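Local coordinates for protein rhodopsin (Todarodes pacificus, PDB 2Z73) that detects light through bound 11-cis retinal, whose isomerization to all-trans drives G-protein signaling to phospholipase C in vision at low light intensity, at residues 62-67 and 319-324; 128-133 and 214-219; 47-52 and 83-88; 122-127 and 157-162. All coordinates share one frame; numbering follows the deposited sequence.

Contact 1: 62-67 and 319-324. With BOG (octyl beta-D-glucopyranoside), chain C.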
# COMPACT_ATOMS: atom_id res chain seq x y z
N THR A 62 -10.95 -13.04 13.37
CA THR A 62 -10.17 -14.09 13.99
C THR A 62 -9.64 -13.61 15.33
O THR A 62 -9.20 -12.46 15.45
CB THR A 62 -9.00 -14.52 13.11
OG1 THR A 62 -9.50 -15.03 11.87
CG2 THR A 62 -8.19 -15.59 13.80
N LYS A 63 -9.67 -14.48 16.34
CA LYS A 63 -9.22 -14.13 17.69
C LYS A 63 -7.71 -13.99 17.80
O LYS A 63 -7.21 -13.12 18.51
CB LYS A 63 -9.70 -15.18 18.70
CG LYS A 63 -9.35 -14.84 20.15
CD LYS A 63 -9.86 -15.87 21.15
CE LYS A 63 -9.15 -17.21 20.99
NZ LYS A 63 -9.60 -18.20 22.02
N SER A 64 -6.97 -14.85 17.10
CA SER A 64 -5.52 -14.80 17.14
C SER A 64 -4.96 -13.55 16.47
O SER A 64 -3.80 -13.20 16.67
CB SER A 64 -4.94 -16.05 16.49
OG SER A 64 -5.43 -16.23 15.18
N LEU A 65 -5.79 -12.88 15.67
CA LEU A 65 -5.36 -11.68 14.97
C LEU A 65 -6.01 -10.41 15.56
O LEU A 65 -6.14 -9.41 14.86
CB LEU A 65 -5.74 -11.78 13.49
CG LEU A 65 -5.49 -13.10 12.74
CD1 LEU A 65 -5.89 -12.93 11.27
CD2 LEU A 65 -4.03 -13.48 12.85
N GLN A 66 -6.37 -10.44 16.83
CA GLN A 66 -7.04 -9.31 17.48
C GLN A 66 -6.18 -8.21 18.14
O GLN A 66 -6.71 -7.38 18.88
CB GLN A 66 -8.04 -9.83 18.51
CG GLN A 66 -9.46 -9.38 18.27
CD GLN A 66 -10.02 -9.92 16.98
OE1 GLN A 66 -9.48 -9.67 15.91
NE2 GLN A 66 -11.12 -10.67 17.07
N THR A 67 -4.87 -8.21 17.90
CA THR A 67 -4.01 -7.19 18.50
C THR A 67 -4.19 -5.82 17.83
O THR A 67 -4.55 -5.74 16.66
CB THR A 67 -2.53 -7.60 18.42
OG1 THR A 67 -2.29 -8.30 17.18
CG2 THR A 67 -2.16 -8.50 19.58
N HIS A 319 2.64 -15.05 6.02
CA HIS A 319 2.06 -14.73 7.32
C HIS A 319 1.41 -15.97 7.95
O HIS A 319 0.33 -16.38 7.54
CB HIS A 319 1.02 -13.62 7.16
CG HIS A 319 0.69 -12.93 8.44
ND1 HIS A 319 0.13 -13.59 9.51
CD2 HIS A 319 0.85 -11.64 8.82
CE1 HIS A 319 -0.02 -12.74 10.51
NE2 HIS A 319 0.40 -11.55 10.12
N PRO A 320 2.08 -16.56 8.96
CA PRO A 320 1.61 -17.76 9.66
C PRO A 320 0.18 -17.72 10.22
O PRO A 320 -0.68 -18.48 9.77
CB PRO A 320 2.66 -17.97 10.75
CG PRO A 320 3.12 -16.58 11.03
CD PRO A 320 3.25 -15.99 9.65
N LYS A 321 -0.08 -16.85 11.19
CA LYS A 321 -1.42 -16.78 11.75
C LYS A 321 -2.46 -16.57 10.66
O LYS A 321 -3.50 -17.23 10.65
CB LYS A 321 -1.54 -15.66 12.78
CG LYS A 321 -1.05 -16.05 14.17
CD LYS A 321 -1.18 -14.90 15.16
CE LYS A 321 -0.69 -15.31 16.54
NZ LYS A 321 -0.78 -14.19 17.52
N PHE A 322 -2.16 -15.67 9.73
CA PHE A 322 -3.08 -15.38 8.63
C PHE A 322 -3.27 -16.61 7.76
O PHE A 322 -4.39 -16.93 7.35
CB PHE A 322 -2.55 -14.23 7.78
CG PHE A 322 -3.45 -13.86 6.63
CD1 PHE A 322 -4.75 -13.45 6.86
CD2 PHE A 322 -2.97 -13.92 5.33
CE1 PHE A 322 -5.57 -13.10 5.79
CE2 PHE A 322 -3.79 -13.56 4.26
CZ PHE A 322 -5.09 -13.15 4.49
N ARG A 323 -2.18 -17.30 7.47
CA ARG A 323 -2.25 -18.50 6.64
C ARG A 323 -3.05 -19.57 7.37
O ARG A 323 -3.72 -20.40 6.74
CB ARG A 323 -0.84 -19.02 6.34
CG ARG A 323 -0.14 -18.29 5.21
CD ARG A 323 1.33 -18.66 5.14
NE ARG A 323 1.56 -20.10 5.04
CZ ARG A 323 1.37 -20.83 3.94
NH1 ARG A 323 0.94 -20.26 2.82
NH2 ARG A 323 1.62 -22.13 3.96
N GLU A 324 -2.98 -19.55 8.69
CA GLU A 324 -3.70 -20.52 9.50
C GLU A 324 -5.18 -20.29 9.22
O GLU A 324 -5.88 -21.15 8.69
CB GLU A 324 -3.39 -20.26 10.98
CG GLU A 324 -3.48 -21.45 11.91
CD GLU A 324 -3.46 -21.04 13.37
OE1 GLU A 324 -3.28 -21.92 14.24
OE2 GLU A 324 -3.64 -19.83 13.64
C1 BOG C . 1.54 -9.59 17.26
O1 BOG C . 2.19 -8.76 16.39
C2 BOG C . 2.18 -10.91 16.91
O2 BOG C . 1.96 -11.31 15.50
C3 BOG C . 1.50 -11.80 17.85
O3 BOG C . 2.09 -13.01 17.55
C4 BOG C . 1.75 -11.31 19.33
O4 BOG C . 1.11 -12.16 20.24
C5 BOG C . 1.12 -10.02 19.61
O5 BOG C . 1.79 -9.17 18.69
C6 BOG C . 1.39 -9.52 21.10
O6 BOG C . 0.69 -8.18 21.31
C1' BOG C . 1.13 -7.94 15.99
C2' BOG C . 1.85 -6.85 15.36
C3' BOG C . 1.24 -6.83 14.00
C4' BOG C . 2.38 -6.51 13.21
C5' BOG C . 1.80 -6.13 11.90
C6' BOG C . 2.88 -6.47 11.02
C7' BOG C . 2.28 -6.17 9.71
C8' BOG C . 3.00 -7.06 8.86
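CB of K321, packed 3.3 Å from L65 CD2 across the contact, also lies at the edge of the H319 imidazole, in its plane. On the same ring ND1 accepts from F322 N at 3.1 Å, with an N-H...acceptor angle of 159° and the donor 30° out of the ring plane, so H319 is the N-cap of helix 320-329. The F322 ring meets that of F59, placing it against helix 31-61. The short cytoplasmic helix following the last transmembrane helix is the amphipathic helix 8 of class A GPCRs; here it packs on the first cytoplasmic loop, whose residues K63 to Q66 form a type I beta turn. K321 CG stands opposite the carbonyl carbon (chi1 -83°), the chain beyond is extended, and it slides past L65, the two running in opposite directions. At its end NZ makes a weak hydrogen bond of 3.3 Å to S64 O and another, also weak, of 3.1 Å to O3 of the octyl glucoside. Cutting the chain back to an alanine would probably deprive S64 O of this donor and leave L65 CD2 without its neighbour CD. The detergent O6 also lies 3.3 Å from T67 CG2.

Contact 2: 128-133 and 214-219. With BOG (octyl beta-D-glucopyranoside), chain C.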
# COMPACT_ATOMS: atom_id res chain seq x y z
N MET A 128 2.99 3.82 9.88
CA MET A 128 2.51 3.52 11.23
C MET A 128 2.90 2.10 11.61
O MET A 128 3.14 1.79 12.78
CB MET A 128 0.99 3.65 11.32
CG MET A 128 0.46 5.02 10.99
SD MET A 128 1.33 6.30 11.91
CE MET A 128 1.65 7.45 10.59
N ILE A 129 2.94 1.21 10.62
CA ILE A 129 3.29 -0.17 10.88
C ILE A 129 4.78 -0.26 11.15
O ILE A 129 5.21 -1.06 11.99
CB ILE A 129 2.95 -1.08 9.69
CG1 ILE A 129 1.44 -1.08 9.45
CG2 ILE A 129 3.44 -2.50 9.98
CD1 ILE A 129 1.01 -1.88 8.22
N SER A 130 5.56 0.55 10.45
CA SER A 130 7.01 0.56 10.62
C SER A 130 7.36 1.10 12.01
O SER A 130 8.41 0.77 12.57
CB SER A 130 7.67 1.42 9.55
OG SER A 130 7.39 2.79 9.77
N ILE A 131 6.48 1.93 12.55
CA ILE A 131 6.69 2.51 13.86
C ILE A 131 6.45 1.46 14.93
O ILE A 131 7.21 1.34 15.90
CB ILE A 131 5.75 3.69 14.09
CG1 ILE A 131 6.08 4.80 13.09
CG2 ILE A 131 5.88 4.20 15.50
CD1 ILE A 131 5.20 6.02 13.21
N ASP A 132 5.37 0.70 14.76
CA ASP A 132 5.04 -0.36 15.71
C ASP A 132 6.20 -1.34 15.73
O ASP A 132 6.62 -1.78 16.79
CB ASP A 132 3.76 -1.07 15.28
CG ASP A 132 3.53 -2.35 16.05
OD1 ASP A 132 3.71 -3.43 15.46
OD2 ASP A 132 3.18 -2.26 17.23
N ARG A 133 6.72 -1.66 14.55
CA ARG A 133 7.84 -2.58 14.43
C ARG A 133 9.04 -2.07 15.23
O ARG A 133 9.71 -2.83 15.92
CB ARG A 133 8.22 -2.78 12.97
CG ARG A 133 7.20 -3.57 12.14
CD ARG A 133 6.94 -4.95 12.71
NE ARG A 133 6.09 -4.89 13.90
CZ ARG A 133 5.86 -5.91 14.74
NH1 ARG A 133 6.41 -7.10 14.53
NH2 ARG A 133 5.08 -5.73 15.78
N LEU A 214 10.53 8.61 4.92
CA LEU A 214 11.50 8.94 5.96
C LEU A 214 11.17 8.17 7.23
O LEU A 214 12.05 7.60 7.88
CB LEU A 214 11.50 10.44 6.23
CG LEU A 214 12.04 11.30 5.08
CD1 LEU A 214 11.80 12.78 5.39
CD2 LEU A 214 13.52 11.03 4.89
N ILE A 215 9.89 8.17 7.60
CA ILE A 215 9.46 7.45 8.79
C ILE A 215 9.84 5.98 8.61
O ILE A 215 10.41 5.36 9.51
CB ILE A 215 7.93 7.55 8.97
CG1 ILE A 215 7.55 9.01 9.22
CG2 ILE A 215 7.49 6.71 10.14
CD1 ILE A 215 6.06 9.23 9.37
N ILE A 216 9.54 5.43 7.44
CA ILE A 216 9.88 4.04 7.16
C ILE A 216 11.37 3.79 7.40
O ILE A 216 11.73 3.07 8.33
CB ILE A 216 9.51 3.67 5.70
CG1 ILE A 216 7.99 3.60 5.55
CG2 ILE A 216 10.15 2.35 5.32
CD1 ILE A 216 7.51 3.65 4.13
N PHE A 217 12.22 4.39 6.58
CA PHE A 217 13.68 4.23 6.70
C PHE A 217 14.19 4.48 8.12
O PHE A 217 15.04 3.72 8.62
CB PHE A 217 14.42 5.15 5.71
CG PHE A 217 15.91 5.26 5.97
CD1 PHE A 217 16.41 6.20 6.86
CD2 PHE A 217 16.80 4.41 5.32
CE1 PHE A 217 17.78 6.30 7.11
CE2 PHE A 217 18.18 4.51 5.57
CZ PHE A 217 18.66 5.46 6.47
N PHE A 218 13.70 5.54 8.75
CA PHE A 218 14.11 5.88 10.11
C PHE A 218 13.76 4.77 11.09
O PHE A 218 14.43 4.60 12.10
CB PHE A 218 13.45 7.19 10.55
CG PHE A 218 13.66 7.52 12.01
CD1 PHE A 218 12.87 6.94 12.99
CD2 PHE A 218 14.65 8.43 12.39
CE1 PHE A 218 13.07 7.25 14.33
CE2 PHE A 218 14.85 8.74 13.73
CZ PHE A 218 14.06 8.15 14.70
N CYS A 219 12.69 4.03 10.79
CA CYS A 219 12.25 2.94 11.66
C CYS A 219 12.97 1.64 11.34
O CYS A 219 13.40 0.92 12.24
CB CYS A 219 10.74 2.73 11.53
SG CYS A 219 9.73 3.94 12.41
C1 BOG C . 1.54 -9.59 17.26
O1 BOG C . 2.19 -8.76 16.39
C2 BOG C . 2.18 -10.91 16.91
O2 BOG C . 1.96 -11.31 15.50
C3 BOG C . 1.50 -11.80 17.85
O3 BOG C . 2.09 -13.01 17.55
C4 BOG C . 1.75 -11.31 19.33
O4 BOG C . 1.11 -12.16 20.24
C5 BOG C . 1.12 -10.02 19.61
O5 BOG C . 1.79 -9.17 18.69
C6 BOG C . 1.39 -9.52 21.10
O6 BOG C . 0.69 -8.18 21.31
C1' BOG C . 1.13 -7.94 15.99
C2' BOG C . 1.85 -6.85 15.36
C3' BOG C . 1.24 -6.83 14.00
C4' BOG C . 2.38 -6.51 13.21
C5' BOG C . 1.80 -6.13 11.90
C6' BOG C . 2.88 -6.47 11.02
C7' BOG C . 2.28 -6.17 9.71
C8' BOG C . 3.00 -7.06 8.86
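I131 and I215 join two transmembrane helices; I131 precedes D132 and R133, the start of the DRY motif near the cytoplasmic end of helix 3 in class A receptors. Segments 128-133 and 214-219 run nearly parallel, 18° between axes 8.6 Å apart. In the apolar part I131 CG1 lies 3.8 Å from I215 CG2, the branch trans to its backbone N, and the side chains cross obliquely. Sulfur fills the next turn, where C219 SG rests 3.7 Å from I131 CA, while C219 CB presses on the carbonyl S130 O. S130 OG sits beside the cysteine but bonds back to A127 O, with no hydrogen bond to segment 214-219. Charge gathers away from segment 214-219. R133 NH2 donates to D132 OD1 at 2.7 Å, on the syn side but 31° out of the carboxylate plane, in a salt bridge; NH1 forms a second one with E256 of helix 246-286, the ionic lock of this family. A leucine in place of R133 would probably leave D132 without its cationic mate and undo the salt bridge between helices 104-138 and 246-286. Octyl glucoside covers one guanidinium face, C4' lying 3.8 Å above the plane of R133.

Contact 3: 47-52 and 83-88. With TWT (docosane), chain G.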
# COMPACT_ATOMS: atom_id res chain seq x y z
N ILE A 47 -8.98 -9.27 -8.11
CA ILE A 47 -7.97 -9.72 -7.16
C ILE A 47 -7.86 -8.76 -6.00
O ILE A 47 -7.85 -9.18 -4.84
CB ILE A 47 -6.60 -9.88 -7.84
CG1 ILE A 47 -6.67 -11.00 -8.89
CG2 ILE A 47 -5.53 -10.19 -6.80
CD1 ILE A 47 -5.36 -11.28 -9.60
N GLY A 48 -7.78 -7.47 -6.30
CA GLY A 48 -7.68 -6.47 -5.24
C GLY A 48 -8.83 -6.51 -4.24
O GLY A 48 -8.60 -6.61 -3.03
N CYS A 49 -10.06 -6.43 -4.73
CA CYS A 49 -11.22 -6.46 -3.84
C CYS A 49 -11.33 -7.83 -3.19
O CYS A 49 -11.63 -7.95 -2.01
CB CYS A 49 -12.51 -6.14 -4.61
SG CYS A 49 -12.57 -4.49 -5.34
N GLY A 50 -11.08 -8.87 -3.97
CA GLY A 50 -11.15 -10.21 -3.43
C GLY A 50 -10.15 -10.39 -2.30
O GLY A 50 -10.53 -10.68 -1.15
N GLY A 51 -8.87 -10.21 -2.62
CA GLY A 51 -7.84 -10.37 -1.62
C GLY A 51 -7.93 -9.44 -0.43
O GLY A 51 -7.73 -9.86 0.71
N ASN A 52 -8.22 -8.17 -0.66
CA ASN A 52 -8.29 -7.25 0.45
C ASN A 52 -9.51 -7.50 1.32
O ASN A 52 -9.48 -7.25 2.53
CB ASN A 52 -8.26 -5.80 -0.04
CG ASN A 52 -6.86 -5.36 -0.49
OD1 ASN A 52 -5.90 -5.40 0.29
ND2 ASN A 52 -6.75 -4.95 -1.74
N PHE A 83 -9.13 1.29 -3.53
CA PHE A 83 -8.34 1.69 -4.70
C PHE A 83 -8.71 0.78 -5.87
O PHE A 83 -9.07 1.24 -6.95
CB PHE A 83 -6.85 1.51 -4.41
CG PHE A 83 -5.96 2.14 -5.44
CD1 PHE A 83 -5.41 3.40 -5.22
CD2 PHE A 83 -5.69 1.48 -6.64
CE1 PHE A 83 -4.60 4.00 -6.18
CE2 PHE A 83 -4.88 2.07 -7.60
CZ PHE A 83 -4.34 3.33 -7.38
N SER A 84 -8.62 -0.52 -5.63
CA SER A 84 -8.93 -1.51 -6.64
C SER A 84 -10.36 -1.40 -7.16
O SER A 84 -10.60 -1.56 -8.36
CB SER A 84 -8.68 -2.91 -6.08
OG SER A 84 -7.38 -3.00 -5.49
N LEU A 85 -11.31 -1.11 -6.26
CA LEU A 85 -12.71 -0.99 -6.64
C LEU A 85 -12.92 0.19 -7.59
O LEU A 85 -13.33 0.03 -8.75
CB LEU A 85 -13.59 -0.75 -5.40
CG LEU A 85 -15.05 -1.24 -5.40
CD1 LEU A 85 -15.88 -0.29 -4.55
CD2 LEU A 85 -15.63 -1.33 -6.80
N VAL A 86 -12.64 1.38 -7.07
CA VAL A 86 -12.81 2.61 -7.78
C VAL A 86 -11.93 2.79 -9.02
O VAL A 86 -12.37 3.35 -10.01
CB VAL A 86 -12.59 3.81 -6.84
CG1 VAL A 86 -12.77 5.12 -7.60
CG2 VAL A 86 -13.56 3.74 -5.69
N ASN A 87 -10.69 2.32 -8.95
CA ASN A 87 -9.77 2.48 -10.06
C ASN A 87 -9.84 1.43 -11.16
O ASN A 87 -9.20 1.57 -12.19
CB ASN A 87 -8.34 2.57 -9.53
CG ASN A 87 -8.06 3.87 -8.81
OD1 ASN A 87 -7.92 4.92 -9.43
ND2 ASN A 87 -7.99 3.81 -7.48
N GLY A 88 -10.62 0.38 -10.95
CA GLY A 88 -10.71 -0.66 -11.95
C GLY A 88 -12.06 -0.70 -12.64
O GLY A 88 -12.33 0.06 -13.58
C1 TWT G . -5.18 -13.62 0.16
C2 TWT G . -5.21 -14.32 -1.18
C3 TWT G . -5.95 -13.43 -2.16
C4 TWT G . -6.05 -14.06 -3.56
C5 TWT G . -6.81 -13.04 -4.40
C6 TWT G . -7.89 -13.67 -5.26
C7 TWT G . -9.24 -13.10 -4.80
C8 TWT G . -10.25 -14.23 -4.70
C9 TWT G . -11.52 -13.97 -5.54
C10 TWT G . -11.26 -14.67 -6.86
C11 TWT G . -11.98 -16.00 -7.09
C12 TWT G . -11.90 -16.06 -8.60
C13 TWT G . -12.51 -17.25 -9.34
C14 TWT G . -12.78 -16.55 -10.66
C15 TWT G . -13.75 -17.14 -11.66
C16 TWT G . -13.57 -16.14 -12.79
C17 TWT G . -13.77 -16.64 -14.18
C18 TWT G . -14.48 -15.45 -14.82
C19 TWT G . -14.84 -15.64 -16.29
C20 TWT G . -15.53 -14.34 -16.70
C21 TWT G . -15.95 -14.37 -18.16
C22 TWT G . -16.62 -13.05 -18.49
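S84 OG lies 3.5 Å from G48 CA, the tightest point of a small-residue packing between antiparallel transmembrane helices 1 and 2 of the rhodopsin-type seven-helix bundle. With no side chain on G48, G48 CA and S84 CA come within 5.3 Å and the segment axes within 8.4 Å; a CB built on G48 would clash with the serine oxygen. One residue on, C49 SG lies beside the backbone of the partner helix, 3.7 Å from L85 N, and touches L85 CB as well. Outside this first shell stand the groups that fix it. S84 OG is set by chi1 -51° on the side of its own N and bonds to D80 O a turn earlier. N52 ND2 makes a weak bond to G48 O and another bond to A308 O, linking helix 1 to the loop before helix 311-318. Farther out, docosane runs past G50 and G51, its C7 being 3.7 Å from G50 CA, where a CB would clash with it. On the inner side N87, which touches retinal, doubles the load on F83 O: both its N and its ND2 donate there, and ND2 lies 3.2 Å above the centre of the F83 ring.

Contact 4: 122-127 and 157-162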
# COMPACT_ATOMS: atom_id res chain seq x y z
N SER A 122 -1.92 4.11 1.84
CA SER A 122 -1.24 2.84 1.96
C SER A 122 0.20 2.95 2.49
O SER A 122 0.62 2.13 3.31
CB SER A 122 -1.29 2.08 0.63
OG SER A 122 -2.58 1.55 0.43
N ILE A 123 0.95 3.95 2.05
CA ILE A 123 2.32 4.13 2.54
C ILE A 123 2.34 4.69 3.95
O ILE A 123 3.14 4.27 4.78
CB ILE A 123 3.16 5.08 1.68
CG1 ILE A 123 2.26 5.79 0.66
CG2 ILE A 123 4.31 4.32 1.03
CD1 ILE A 123 2.94 6.93 -0.06
N MET A 124 1.47 5.65 4.23
CA MET A 124 1.44 6.23 5.57
C MET A 124 0.99 5.18 6.59
O MET A 124 1.44 5.19 7.74
CB MET A 124 0.51 7.45 5.62
CG MET A 124 0.68 8.26 6.89
SD MET A 124 2.42 8.60 7.27
CE MET A 124 2.73 10.05 6.30
N THR A 125 0.12 4.28 6.16
CA THR A 125 -0.33 3.23 7.06
C THR A 125 0.89 2.36 7.29
O THR A 125 1.17 1.97 8.42
CB THR A 125 -1.45 2.35 6.44
OG1 THR A 125 -2.61 3.15 6.20
CG2 THR A 125 -1.83 1.23 7.40
N MET A 126 1.62 2.06 6.22
CA MET A 126 2.82 1.26 6.35
C MET A 126 3.77 1.97 7.30
O MET A 126 4.45 1.34 8.11
CB MET A 126 3.48 1.03 4.98
CG MET A 126 2.78 -0.04 4.14
SD MET A 126 3.55 -0.35 2.53
CE MET A 126 2.12 -0.43 1.44
N ALA A 127 3.81 3.30 7.23
CA ALA A 127 4.66 4.08 8.12
C ALA A 127 4.28 3.76 9.57
O ALA A 127 5.15 3.46 10.39
CB ALA A 127 4.50 5.57 7.84
N ILE A 157 -6.21 7.82 12.52
CA ILE A 157 -6.89 9.10 12.35
C ILE A 157 -5.91 10.07 11.70
O ILE A 157 -6.28 10.87 10.83
CB ILE A 157 -7.36 9.70 13.69
CG1 ILE A 157 -8.51 8.88 14.27
CG2 ILE A 157 -7.80 11.15 13.48
CD1 ILE A 157 -9.06 9.43 15.57
N PHE A 158 -4.65 10.02 12.14
CA PHE A 158 -3.63 10.88 11.55
C PHE A 158 -3.50 10.48 10.08
O PHE A 158 -3.47 11.33 9.19
CB PHE A 158 -2.28 10.71 12.24
CG PHE A 158 -1.12 11.20 11.41
CD1 PHE A 158 -1.01 12.55 11.08
CD2 PHE A 158 -0.17 10.32 10.92
CE1 PHE A 158 0.04 13.02 10.27
CE2 PHE A 158 0.88 10.77 10.11
CZ PHE A 158 0.98 12.12 9.79
N VAL A 159 -3.43 9.17 9.86
CA VAL A 159 -3.30 8.64 8.51
C VAL A 159 -4.41 9.17 7.61
O VAL A 159 -4.14 9.68 6.52
CB VAL A 159 -3.41 7.10 8.50
CG1 VAL A 159 -3.24 6.60 7.07
CG2 VAL A 159 -2.36 6.49 9.43
N TRP A 160 -5.66 9.05 8.05
CA TRP A 160 -6.77 9.52 7.25
C TRP A 160 -6.68 11.02 6.98
O TRP A 160 -6.77 11.45 5.84
CB TRP A 160 -8.11 9.16 7.89
CG TRP A 160 -8.56 7.74 7.59
CD1 TRP A 160 -8.14 6.60 8.21
CD2 TRP A 160 -9.48 7.34 6.57
NE1 TRP A 160 -8.75 5.50 7.64
CE2 TRP A 160 -9.58 5.93 6.64
CE3 TRP A 160 -10.25 8.02 5.62
CZ2 TRP A 160 -10.41 5.19 5.78
CZ3 TRP A 160 -11.07 7.29 4.76
CH2 TRP A 160 -11.14 5.89 4.85
N LEU A 161 -6.49 11.81 8.03
CA LEU A 161 -6.38 13.25 7.84
C LEU A 161 -5.26 13.57 6.87
O LEU A 161 -5.45 14.31 5.89
CB LEU A 161 -6.13 13.95 9.18
CG LEU A 161 -7.40 14.43 9.87
CD1 LEU A 161 -8.19 15.30 8.90
CD2 LEU A 161 -8.24 13.24 10.31
N TRP A 162 -4.09 13.02 7.14
CA TRP A 162 -2.93 13.22 6.28
C TRP A 162 -3.28 12.92 4.82
O TRP A 162 -3.18 13.78 3.96
CB TRP A 162 -1.79 12.33 6.76
CG TRP A 162 -0.50 12.51 6.05
CD1 TRP A 162 -0.04 11.79 4.98
CD2 TRP A 162 0.52 13.47 6.35
NE1 TRP A 162 1.20 12.24 4.61
CE2 TRP A 162 1.57 13.27 5.43
CE3 TRP A 162 0.64 14.48 7.32
CZ2 TRP A 162 2.73 14.05 5.44
CZ3 TRP A 162 1.80 15.25 7.33
CH2 TRP A 162 2.83 15.03 6.40
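M124 sends CG trans to its backbone N (chi1 -167°) and then bends at chi2 and chi3, swinging its methyl back over W162, whose own CG is likewise trans to N and carries the indole toward helix 104-138. CE lies over the pyrrole face, 3.5 Å from the centroid of the W162 five-membered ring and 26° off its normal, a CH-pi contact; its nearest ring atom is NE1. SD hangs farther above the same ring, and on its flank approaches F158 CE2 at 3.9 Å, oblique to that ring. Both are Met-aromatic contacts, the methionine side chain crossing each aromatic one at about a right angle. F158 CZ shares the W162 face with the methyl, so the phenyl and the methionine are wedged together there. Next to them, V159 CG1 meets T125 OG1 at 3.6 Å and M124 CB at 4.1 Å; the hydroxyl is occupied by M121 O of its own helix. The segment axes pass 9.5 Å apart at 153°, antiparallel, as expected for transmembrane helices 3 and 4. Around this pair, P212 of helix 195-224 touches M124, while N75 of helix 70-87 touches V159 and accepts a hydrogen bond from W160 NE1.

Overall arrangement
Contacts 2 and 4 are neighbours on helix 104-138, their centres about 12 Å apart: M128 packs on F158 and V159, and A127 on I215. Together they join transmembrane helix 3 to helices 4 and 5. Contact 3, between helices 1 and 2, lies about 19 Å from contact 4 and about 26 Å from contact 2, centre to centre. Contact 1 is cytoplasmic, its centre about 22 Å from those of contacts 2 and 3, and shares the octyl glucoside with contact 2. Along the chain contact 3 closes before contacts 4 and 2 open, and the segments of these two alternate. Contact 1 encloses both and crosses contact 3, so the sequence-distant helix 320-329 packs against the loop after the first transmembrane helix.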